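Local coordinates for protein insecticidal Delta-Endotoxin Cry8Ea1 (Bacillus Thuringiensis, PDB 3EB7) that kills insect larvae, being toxic to those of Holotrichia parallela, probably by forming pores in gut cell membranes as other three-domain Cry toxins do, at residues A[234-239]-A[448-453]; A[414-419]-A[430-435]; A[499-504]-A[581-586]. One frame throughout, in Å; residues are numbered along the deposited sequence.

Contact 1: residues A[234-239]-A[448-453]; sequences TKAQLT and ITQIPV
Lys235 and Gln450 carry the backbone pairing between 234-239 and 448-453, two segments that run the same way. Lys235 N donates to Ile448 O at 2.9 Å, in a nearly straight bond. Gln450 N returns a bond to Lys235 O at 3.1 Å. The ladder is short, and beyond Ala236 side chains take over. Gln237 turns toward the other segment with its chain extended beyond CG, and its NE2 donates to Gln450 O at 2.8 Å. This bond lies in the carbonyl plane and close to the amide plane of Gln237, with an N-H...O angle of 167°. The amide thus takes the place of a backbone donor. The other end of that amide, OE1, accepts from Lys455 NZ and Asp438 N, so both ends of the group are held.

The side-chain amide of Gln450 lies against Thr234 and Ala236, with OE1 by Ala236 CB. Its OE1 accepts a hydrogen bond from a water at 2.6 Å, and the same water accepts from Gln237 N at 3.2 Å. Gln450 NE2 lies 3.4 Å from Thr234 CG2 and is hydrogen-bonded outside the two segments. The hydroxyl of Thr234 turns to Met232 O instead. Apolar contact closes the far end, where Thr239 CG2 rests 3.8 Å from Pro452 CG.

Strand 448-452 is paired on its other edge with strand 578-588, through backbone bonds from Thr449 to Leu585 and from Ile451 to Ile583. Ile451 packs on strand 482-491. Leu238 points away from this contact and packs against helix 198-220. The short strand 234-235 therefore extends the sheet of the C-terminal region beside the helical N-terminal region.

Contact 2: residues A[414-419]-A[430-435]; sequences HRLNYV and FSWTHR
Arg415 CG sits between its own backbone N and carbonyl carbon (chi1 67°), Thr433 OG1 is placed the same way on its residue, and a bend at chi3 of Arg415 brings the edge of its guanidinium to the threonine hydroxyl. Arg415 NH1 then donates to Thr433 OG1 at 2.8 Å, in the guanidinium plane. Arg415 NH1 also donates to His434 O at 3.1 Å, from above the carbonyl plane. NE makes a salt bridge with Asp340.

Leu416 has CG anti to its backbone N (chi1 -177°). Together with chi2, this puts CD1 over one face of the Trp432 ring, a CH-pi contact 4.1 Å from the centre of the six-membered ring. Leu416 CD1 also meets Phe430 CB at 3.6 Å. Val419 CG1 touches the edge of the Phe430 ring. Near the other end, the edge of the His434 ring faces the His414 ring, with centroids 5.0 Å apart and planes at 80°. His414 NE2 is hydrogen-bonded to Arg240, and Ser431 OG to Glu241.

Ser431 O accepts from Asn417 N at 2.7 Å and, weakly, from Tyr418 N. Asn417 and Tyr418 both face Ser431, so the register shifts by one. This is a classic beta bulge in an antiparallel hairpin, whose second strand also pairs with strand 241-243.

Contact 3: residues A[499-504]-A[581-586]; sequences YRVRIR and DRIELI
Arg502 grips Glu584 side-on across the two strands. Arg502 NE and NH2 both donate to Glu584 OE1, at 2.7 and 2.8 Å, and the oxygen lies almost in the guanidinium plane. The guanidinium and carboxylate planes are turned 53° apart. Ile586 CD1 covers one face of this guanidinium and also one face of that of Arg500. Ile586 CD1 sits 3.5 Å from Arg502 CG.

The other carboxylate oxygen, Glu584 OE2, accepts from Arg582 NE at 3.1 Å. Arg582 in turn lies beside Arg504, whose CD packs over one face of its guanidinium. Arg504 NH1 bonds to Asp581 OD1 at 3.2 Å, meeting the oxygen from above the carboxylate plane. Arg504 NH1 and Arg582 NH1 are 3.2 Å apart, like charges close together. Asp581 and Glu584 probably offset this crowding of positive charge.

The frame beneath is an antiparallel strand pair. Arg500 pairs with Ile586 and Arg502 with Glu584, both hydrogen-bonded pairs, and Glu584 N meets Arg502 O at 2.8 Å, nearly straight. Arg500, Arg502, Arg504, Arg582, Glu584 and Ile586 lie on one face of this sheet. Val501, Ile503, Ile583 and Leu585 occupy the other, as expected where one face of a beta-sandwich turns to its core. There Val501 CG2 meets Leu585 CD2 at 3.5 Å, the two side chains pointing the same way. Ile503 packs on strand 511-517 of another sheet.

Further out, Tyr230 OH bonds to Glu584 OE2, and the Tyr230 ring makes a cation-pi contact with Arg502. Phe546 makes another. Thr229 O accepts from Arg502 NH2, and Arg500 NH1 bonds to Phe549 O.

In the fold
All three contacts are largely buried, but contacts 1 and 2 lie nearer the centre of the chain than contact 3. Contacts 1 and 3 belong to one sheet. Strands 448-452 and 578-588 are neighbours in it, and the two contact centres are 9 Å apart. Contact 2 belongs to a separate three-stranded sheet. It touches contact 1 by packing of Leu238 O on His434 CB, but stays about 13 Å from contact 3 at the nearest atoms. The chemistry differs too. Contact 1 relies on amides and a water, contact 2 on aromatic rings, a bulge and an arginine bonded to a threonine and a backbone carbonyl, and contact 3 on a chain of salt bridges backed by aliphatic packing.

Contact 1: residues A[234-239]-A[448-453]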
loop_
_atom_site.group_PDB
_atom_site.type_symbol
_atom_site.label_atom_id
_atom_site.label_comp_id
_atom_site.label_asym_id
_atom_site.label_seq_id
_atom_site.Cartn_x
_atom_site.Cartn_y
_atom_site.Cartn_z
ATOM N N THR A 234 6.429 -6.428 -14.878
ATOM C CA THR A 234 5.497 -5.316 -14.621
ATOM C C THR A 234 5.920 -4.413 -13.449
ATOM O O THR A 234 6.260 -4.913 -12.383
ATOM C CB THR A 234 4.082 -5.878 -14.316
ATOM O OG1 THR A 234 3.652 -6.640 -15.442
ATOM C CG2 THR A 234 3.052 -4.759 -14.023
ATOM N N LYS A 235 5.861 -3.088 -13.653
ATOM C CA LYS A 235 6.124 -2.105 -12.595
ATOM C C LYS A 235 4.832 -1.624 -11.922
ATOM O O LYS A 235 4.189 -0.705 -12.433
ATOM C CB LYS A 235 6.885 -0.878 -13.142
ATOM C CG LYS A 235 8.308 -1.108 -13.674
ATOM C CD LYS A 235 9.259 -1.837 -12.679
ATOM C CE LYS A 235 9.515 -1.037 -11.403
ATOM N NZ LYS A 235 10.904 -0.508 -11.332
ATOM N N ALA A 236 4.472 -2.219 -10.781
ATOM C CA ALA A 236 3.307 -1.768 -9.985
ATOM C C ALA A 236 3.647 -0.684 -8.925
ATOM O O ALA A 236 4.729 -0.661 -8.384
ATOM C CB ALA A 236 2.569 -2.965 -9.319
ATOM N N GLN A 237 2.686 0.193 -8.640
ATOM C CA GLN A 237 2.857 1.265 -7.660
ATOM C C GLN A 237 1.710 1.239 -6.670
ATOM O O GLN A 237 0.548 1.199 -7.069
ATOM C CB GLN A 237 2.827 2.633 -8.368
ATOM C CG GLN A 237 3.675 2.693 -9.610
ATOM C CD GLN A 237 3.991 4.095 -10.029
ATOM O OE1 GLN A 237 4.635 4.842 -9.293
ATOM N NE2 GLN A 237 3.536 4.473 -11.206
ATOM N N LEU A 238 2.025 1.334 -5.380
ATOM C CA LEU A 238 0.989 1.502 -4.336
ATOM C C LEU A 238 0.976 2.953 -3.938
ATOM O O LEU A 238 1.944 3.422 -3.354
ATOM C CB LEU A 238 1.285 0.622 -3.113
ATOM C CG LEU A 238 1.459 -0.875 -3.360
ATOM C CD1 LEU A 238 1.804 -1.609 -2.066
ATOM C CD2 LEU A 238 0.196 -1.447 -3.935
ATOM N N THR A 239 -0.131 3.655 -4.226
ATOM C CA THR A 239 -0.185 5.106 -4.045
ATOM C C THR A 239 -0.891 5.573 -2.802
ATOM O O THR A 239 -0.817 6.750 -2.468
ATOM C CB THR A 239 -0.791 5.859 -5.263
ATOM O OG1 THR A 239 -2.157 5.447 -5.468
ATOM C CG2 THR A 239 0.104 5.700 -6.550
ATOM N N ILE A 448 5.889 -3.566 -18.706
ATOM C CA ILE A 448 4.560 -2.999 -18.588
ATOM C C ILE A 448 4.620 -1.963 -17.451
ATOM O O ILE A 448 4.967 -2.305 -16.308
ATOM C CB ILE A 448 3.497 -4.123 -18.296
ATOM C CG1 ILE A 448 3.454 -5.124 -19.470
ATOM C CG2 ILE A 448 2.117 -3.511 -17.972
ATOM C CD1 ILE A 448 2.594 -6.367 -19.301
ATOM N N THR A 449 4.353 -0.693 -17.764
ATOM C CA THR A 449 4.372 0.356 -16.737
ATOM C C THR A 449 2.962 0.624 -16.242
ATOM O O THR A 449 2.073 0.901 -17.033
ATOM C CB THR A 449 5.026 1.663 -17.271
ATOM O OG1 THR A 449 6.226 1.323 -17.998
ATOM C CG2 THR A 449 5.408 2.542 -16.150
ATOM N N GLN A 450 2.738 0.517 -14.932
ATOM C CA GLN A 450 1.436 0.910 -14.358
ATOM C C GLN A 450 1.517 2.308 -13.787
ATOM O O GLN A 450 2.435 2.605 -13.019
ATOM C CB GLN A 450 0.975 -0.069 -13.274
ATOM C CG GLN A 450 0.646 -1.452 -13.825
ATOM C CD GLN A 450 0.231 -2.422 -12.739
ATOM O OE1 GLN A 450 0.105 -2.051 -11.574
ATOM N NE2 GLN A 450 -0.001 -3.657 -13.113
ATOM N N ILE A 451 0.571 3.165 -14.183
ATOM C CA ILE A 451 0.555 4.554 -13.783
ATOM C C ILE A 451 -0.844 4.870 -13.325
ATOM O O ILE A 451 -1.722 5.127 -14.158
ATOM C CB ILE A 451 0.876 5.544 -14.943
ATOM C CG1 ILE A 451 2.054 5.040 -15.806
ATOM C CG2 ILE A 451 1.034 7.001 -14.383
ATOM C CD1 ILE A 451 3.447 5.484 -15.337
ATOM N N PRO A 452 -1.054 4.861 -11.999
ATOM C CA PRO A 452 -2.302 5.288 -11.386
ATOM C C PRO A 452 -2.578 6.726 -11.784
ATOM O O PRO A 452 -1.676 7.553 -11.696
ATOM C CB PRO A 452 -1.970 5.213 -9.895
ATOM C CG PRO A 452 -0.926 4.155 -9.810
ATOM C CD PRO A 452 -0.067 4.427 -10.983
ATOM N N VAL A 453 -3.795 7.050 -12.207
ATOM C CA VAL A 453 -4.063 8.416 -12.697
ATOM C C VAL A 453 -4.038 9.491 -11.590
ATOM O O VAL A 453 -3.954 10.699 -11.873
ATOM C CB VAL A 453 -5.362 8.506 -13.543
ATOM C CG1 VAL A 453 -5.215 7.697 -14.838
ATOM C CG2 VAL A 453 -6.599 8.038 -12.694
HETATM O O HOH W 1 -0.115 0.047 -10.090
#

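Contact 2: residues A[414-419]-A[430-435]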
loop_
_atom_site.group_PDB
_atom_site.type_symbol
_atom_site.label_atom_id
_atom_site.label_comp_id
_atom_site.label_asym_id
_atom_site.label_seq_id
_atom_site.Cartn_x
_atom_site.Cartn_y
_atom_site.Cartn_z
ATOM N N HIS A 414 8.773 2.984 3.010
ATOM C CA HIS A 414 7.940 4.184 2.965
ATOM C C HIS A 414 8.765 5.423 3.144
ATOM O O HIS A 414 9.911 5.359 3.604
ATOM C CB HIS A 414 6.838 4.151 4.054
ATOM C CG HIS A 414 5.833 3.065 3.845
ATOM N ND1 HIS A 414 6.129 1.729 4.056
ATOM C CD2 HIS A 414 4.555 3.105 3.389
ATOM C CE1 HIS A 414 5.065 0.992 3.769
ATOM N NE2 HIS A 414 4.094 1.807 3.370
ATOM N N ARG A 415 8.176 6.556 2.740
ATOM C CA ARG A 415 8.801 7.875 2.875
ATOM C C ARG A 415 7.771 8.785 3.528
ATOM O O ARG A 415 6.564 8.541 3.358
ATOM C CB ARG A 415 9.195 8.422 1.503
ATOM C CG ARG A 415 7.996 8.728 0.638
ATOM C CD ARG A 415 8.371 9.446 -0.599
ATOM N NE ARG A 415 8.925 8.545 -1.602
ATOM C CZ ARG A 415 8.246 7.611 -2.261
ATOM N NH1 ARG A 415 6.941 7.447 -2.068
ATOM N NH2 ARG A 415 8.878 6.856 -3.147
ATOM N N LEU A 416 8.228 9.816 4.255
ATOM C CA LEU A 416 7.324 10.791 4.880
ATOM C C LEU A 416 6.636 11.602 3.779
ATOM O O LEU A 416 7.308 12.117 2.868
ATOM C CB LEU A 416 8.053 11.736 5.852
ATOM C CG LEU A 416 7.171 12.747 6.624
ATOM C CD1 LEU A 416 6.210 11.975 7.544
ATOM C CD2 LEU A 416 8.035 13.744 7.432
ATOM N N ASN A 417 5.313 11.729 3.888
ATOM C CA ASN A 417 4.533 12.419 2.900
ATOM C C ASN A 417 3.922 13.718 3.428
ATOM O O ASN A 417 3.866 14.718 2.714
ATOM C CB ASN A 417 3.429 11.478 2.372
ATOM C CG ASN A 417 2.537 12.121 1.289
ATOM O OD1 ASN A 417 2.943 13.026 0.565
ATOM N ND2 ASN A 417 1.328 11.659 1.203
ATOM N N TYR A 418 3.452 13.716 4.667
ATOM C CA TYR A 418 2.716 14.840 5.180
ATOM C C TYR A 418 2.679 14.802 6.713
ATOM O O TYR A 418 2.982 13.770 7.333
ATOM C CB TYR A 418 1.290 14.810 4.588
ATOM C CG TYR A 418 0.696 16.185 4.344
ATOM C CD1 TYR A 418 1.068 16.943 3.223
ATOM C CD2 TYR A 418 -0.238 16.725 5.237
ATOM C CE1 TYR A 418 0.515 18.230 3.021
ATOM C CE2 TYR A 418 -0.800 17.997 5.036
ATOM C CZ TYR A 418 -0.414 18.731 3.943
ATOM O OH TYR A 418 -0.954 19.975 3.764
ATOM N N VAL A 419 2.312 15.942 7.306
ATOM C CA VAL A 419 2.086 16.115 8.736
ATOM C C VAL A 419 0.789 16.905 8.984
ATOM O O VAL A 419 0.624 18.038 8.494
ATOM C CB VAL A 419 3.256 16.891 9.406
ATOM C CG1 VAL A 419 3.183 16.769 10.921
ATOM C CG2 VAL A 419 4.646 16.385 8.923
ATOM N N PHE A 430 2.029 11.759 11.364
ATOM C CA PHE A 430 2.810 11.643 10.119
ATOM C C PHE A 430 2.089 10.700 9.159
ATOM O O PHE A 430 1.592 9.653 9.570
ATOM C CB PHE A 430 4.216 11.113 10.417
ATOM C CG PHE A 430 5.137 12.075 11.173
ATOM C CD1 PHE A 430 6.393 11.633 11.620
ATOM C CD2 PHE A 430 4.786 13.393 11.439
ATOM C CE1 PHE A 430 7.280 12.513 12.312
ATOM C CE2 PHE A 430 5.679 14.277 12.141
ATOM C CZ PHE A 430 6.896 13.854 12.551
ATOM N N SER A 431 1.992 11.092 7.896
ATOM C CA SER A 431 1.545 10.196 6.823
ATOM C C SER A 431 2.683 9.849 5.875
ATOM O O SER A 431 3.651 10.583 5.738
ATOM C CB SER A 431 0.351 10.781 6.035
ATOM O OG SER A 431 0.773 11.817 5.171
ATOM N N TRP A 432 2.548 8.713 5.220
ATOM C CA TRP A 432 3.644 8.126 4.472
ATOM C C TRP A 432 3.164 7.500 3.185
ATOM O O TRP A 432 2.079 6.935 3.165
ATOM C CB TRP A 432 4.309 7.026 5.322
ATOM C CG TRP A 432 4.735 7.480 6.671
ATOM C CD1 TRP A 432 3.931 7.744 7.761
ATOM C CD2 TRP A 432 6.071 7.684 7.103
ATOM N NE1 TRP A 432 4.710 8.119 8.826
ATOM C CE2 TRP A 432 6.023 8.087 8.438
ATOM C CE3 TRP A 432 7.311 7.568 6.479
ATOM C CZ2 TRP A 432 7.182 8.385 9.166
ATOM C CZ3 TRP A 432 8.454 7.853 7.200
ATOM C CH2 TRP A 432 8.381 8.260 8.523
ATOM N N THR A 433 4.021 7.523 2.159
ATOM C CA THR A 433 3.749 6.854 0.894
ATOM C C THR A 433 4.721 5.716 0.704
ATOM O O THR A 433 5.823 5.753 1.238
ATOM C CB THR A 433 3.781 7.811 -0.332
ATOM O OG1 THR A 433 5.019 8.520 -0.369
ATOM C CG2 THR A 433 2.605 8.831 -0.275
ATOM N N HIS A 434 4.284 4.696 -0.042
ATOM C CA HIS A 434 5.076 3.490 -0.341
ATOM C C HIS A 434 6.230 3.730 -1.338
ATOM O O HIS A 434 6.111 4.516 -2.329
ATOM C CB HIS A 434 4.141 2.349 -0.827
ATOM C CG HIS A 434 4.756 0.983 -0.753
ATOM N ND1 HIS A 434 5.535 0.457 -1.760
ATOM C CD2 HIS A 434 4.709 0.032 0.215
ATOM C CE1 HIS A 434 5.963 -0.742 -1.409
ATOM N NE2 HIS A 434 5.471 -1.026 -0.217
ATOM N N ARG A 435 7.350 3.049 -1.073
ATOM C CA ARG A 435 8.528 3.082 -1.937
ATOM C C ARG A 435 8.201 2.782 -3.409
ATOM O O ARG A 435 8.793 3.385 -4.286
ATOM C CB ARG A 435 9.585 2.091 -1.412
ATOM C CG ARG A 435 10.895 2.001 -2.220
ATOM C CD ARG A 435 11.833 3.191 -1.982
ATOM N NE ARG A 435 13.186 2.995 -2.541
ATOM C CZ ARG A 435 14.179 2.295 -1.968
ATOM N NH1 ARG A 435 14.009 1.663 -0.818
ATOM N NH2 ARG A 435 15.361 2.194 -2.579
#

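Contact 3: residues A[499-504]-A[581-586]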
loop_
_atom_site.group_PDB
_atom_site.type_symbol
_atom_site.label_atom_id
_atom_site.label_comp_id
_atom_site.label_asym_id
_atom_site.label_seq_id
_atom_site.Cartn_x
_atom_site.Cartn_y
_atom_site.Cartn_z
ATOM N N TYR A 499 4.305 2.029 -28.044
ATOM C CA TYR A 499 3.553 1.622 -26.890
ATOM C C TYR A 499 2.090 1.563 -27.299
ATOM O O TYR A 499 1.629 2.342 -28.137
ATOM C CB TYR A 499 3.691 2.654 -25.752
ATOM C CG TYR A 499 5.073 2.759 -25.141
ATOM C CD1 TYR A 499 5.978 3.727 -25.591
ATOM C CD2 TYR A 499 5.481 1.878 -24.127
ATOM C CE1 TYR A 499 7.267 3.821 -25.061
ATOM C CE2 TYR A 499 6.762 1.957 -23.584
ATOM C CZ TYR A 499 7.654 2.940 -24.056
ATOM O OH TYR A 499 8.913 3.038 -23.511
ATOM N N ARG A 500 1.358 0.642 -26.695
ATOM C CA ARG A 500 -0.083 0.750 -26.665
ATOM C C ARG A 500 -0.460 0.856 -25.201
ATOM O O ARG A 500 0.359 0.571 -24.318
ATOM C CB ARG A 500 -0.764 -0.434 -27.341
ATOM C CG ARG A 500 -0.642 -1.721 -26.596
ATOM C CD ARG A 500 -1.094 -2.905 -27.410
ATOM N NE ARG A 500 -1.325 -4.097 -26.602
ATOM C CZ ARG A 500 -2.299 -4.219 -25.696
ATOM N NH1 ARG A 500 -3.146 -3.211 -25.444
ATOM N NH2 ARG A 500 -2.435 -5.358 -25.027
ATOM N N VAL A 501 -1.707 1.242 -24.979
ATOM C CA VAL A 501 -2.244 1.638 -23.703
ATOM C C VAL A 501 -3.495 0.822 -23.404
ATOM O O VAL A 501 -4.327 0.597 -24.280
ATOM C CB VAL A 501 -2.665 3.158 -23.755
ATOM C CG1 VAL A 501 -3.638 3.523 -22.658
ATOM C CG2 VAL A 501 -1.445 4.054 -23.668
ATOM N N ARG A 502 -3.648 0.407 -22.146
ATOM C CA ARG A 502 -4.937 -0.040 -21.660
ATOM C C ARG A 502 -5.203 0.622 -20.325
ATOM O O ARG A 502 -4.278 0.907 -19.569
ATOM C CB ARG A 502 -5.046 -1.564 -21.589
ATOM C CG ARG A 502 -3.882 -2.248 -20.920
ATOM C CD ARG A 502 -4.216 -3.687 -20.662
ATOM N NE ARG A 502 -3.280 -4.179 -19.692
ATOM C CZ ARG A 502 -2.641 -5.343 -19.752
ATOM N NH1 ARG A 502 -2.901 -6.188 -20.731
ATOM N NH2 ARG A 502 -1.774 -5.665 -18.793
ATOM N N ILE A 503 -6.473 0.880 -20.059
ATOM C CA ILE A 503 -6.873 1.669 -18.923
ATOM C C ILE A 503 -7.769 0.825 -18.049
ATOM O O ILE A 503 -8.742 0.281 -18.527
ATOM C CB ILE A 503 -7.609 2.973 -19.368
ATOM C CG1 ILE A 503 -6.677 3.899 -20.161
ATOM C CG2 ILE A 503 -8.119 3.754 -18.172
ATOM C CD1 ILE A 503 -6.978 3.929 -21.591
ATOM N N ARG A 504 -7.435 0.708 -16.768
ATOM C CA ARG A 504 -8.274 -0.027 -15.825
ATOM C C ARG A 504 -9.381 0.897 -15.300
ATOM O O ARG A 504 -9.110 2.001 -14.816
ATOM C CB ARG A 504 -7.427 -0.604 -14.678
ATOM C CG ARG A 504 -8.147 -1.661 -13.839
ATOM C CD ARG A 504 -7.130 -2.515 -12.997
ATOM N NE ARG A 504 -7.832 -3.499 -12.168
ATOM C CZ ARG A 504 -7.681 -3.643 -10.853
ATOM N NH1 ARG A 504 -6.807 -2.887 -10.178
ATOM N NH2 ARG A 504 -8.400 -4.560 -10.206
ATOM N N ASP A 581 -8.776 3.980 -12.779
ATOM C CA ASP A 581 -7.775 3.488 -11.827
ATOM C C ASP A 581 -6.374 3.811 -12.305
ATOM O O ASP A 581 -5.675 4.605 -11.686
ATOM C CB ASP A 581 -7.928 1.977 -11.580
ATOM C CG ASP A 581 -6.686 1.335 -10.880
ATOM O OD1 ASP A 581 -6.420 0.153 -11.144
ATOM O OD2 ASP A 581 -5.972 1.981 -10.059
ATOM N N ARG A 582 -5.968 3.203 -13.406
ATOM C CA ARG A 582 -4.605 3.340 -13.861
ATOM C C ARG A 582 -4.500 3.179 -15.365
ATOM O O ARG A 582 -5.374 2.592 -16.004
ATOM C CB ARG A 582 -3.729 2.289 -13.174
ATOM C CG ARG A 582 -4.141 0.824 -13.426
ATOM C CD ARG A 582 -3.103 -0.075 -12.776
ATOM N NE ARG A 582 -3.442 -1.502 -12.712
ATOM C CZ ARG A 582 -3.748 -2.153 -11.589
ATOM N NH1 ARG A 582 -4.011 -3.460 -11.605
ATOM N NH2 ARG A 582 -3.812 -1.497 -10.442
ATOM N N ILE A 583 -3.412 3.680 -15.918
ATOM C CA ILE A 583 -3.044 3.401 -17.298
ATOM C C ILE A 583 -1.899 2.419 -17.240
ATOM O O ILE A 583 -1.017 2.543 -16.393
ATOM C CB ILE A 583 -2.503 4.642 -17.985
ATOM C CG1 ILE A 583 -3.551 5.744 -18.067
ATOM C CG2 ILE A 583 -1.941 4.303 -19.373
ATOM C CD1 ILE A 583 -2.889 7.159 -18.108
ATOM N N GLU A 584 -1.913 1.430 -18.125
ATOM C CA GLU A 584 -0.757 0.550 -18.293
ATOM C C GLU A 584 -0.263 0.767 -19.706
ATOM O O GLU A 584 -1.051 0.804 -20.659
ATOM C CB GLU A 584 -1.081 -0.922 -18.017
ATOM C CG GLU A 584 -1.850 -1.123 -16.694
ATOM C CD GLU A 584 -2.181 -2.579 -16.403
ATOM O OE1 GLU A 584 -2.309 -3.372 -17.346
ATOM O OE2 GLU A 584 -2.316 -2.947 -15.222
ATOM N N LEU A 585 1.055 0.956 -19.792
ATOM C CA LEU A 585 1.783 1.163 -21.017
ATOM C C LEU A 585 2.522 -0.120 -21.328
ATOM O O LEU A 585 3.263 -0.649 -20.492
ATOM C CB LEU A 585 2.765 2.324 -20.858
ATOM C CG LEU A 585 2.069 3.687 -20.893
ATOM C CD1 LEU A 585 2.884 4.760 -20.164
ATOM C CD2 LEU A 585 1.807 4.082 -22.351
ATOM N N ILE A 586 2.308 -0.602 -22.550
ATOM C CA ILE A 586 2.766 -1.912 -22.986
ATOM C C ILE A 586 3.623 -1.668 -24.220
ATOM O O ILE A 586 3.105 -1.195 -25.242
ATOM C CB ILE A 586 1.531 -2.839 -23.316
ATOM C CG1 ILE A 586 0.608 -2.956 -22.093
ATOM C CG2 ILE A 586 1.952 -4.241 -23.868
ATOM C CD1 ILE A 586 -0.849 -3.082 -22.418
#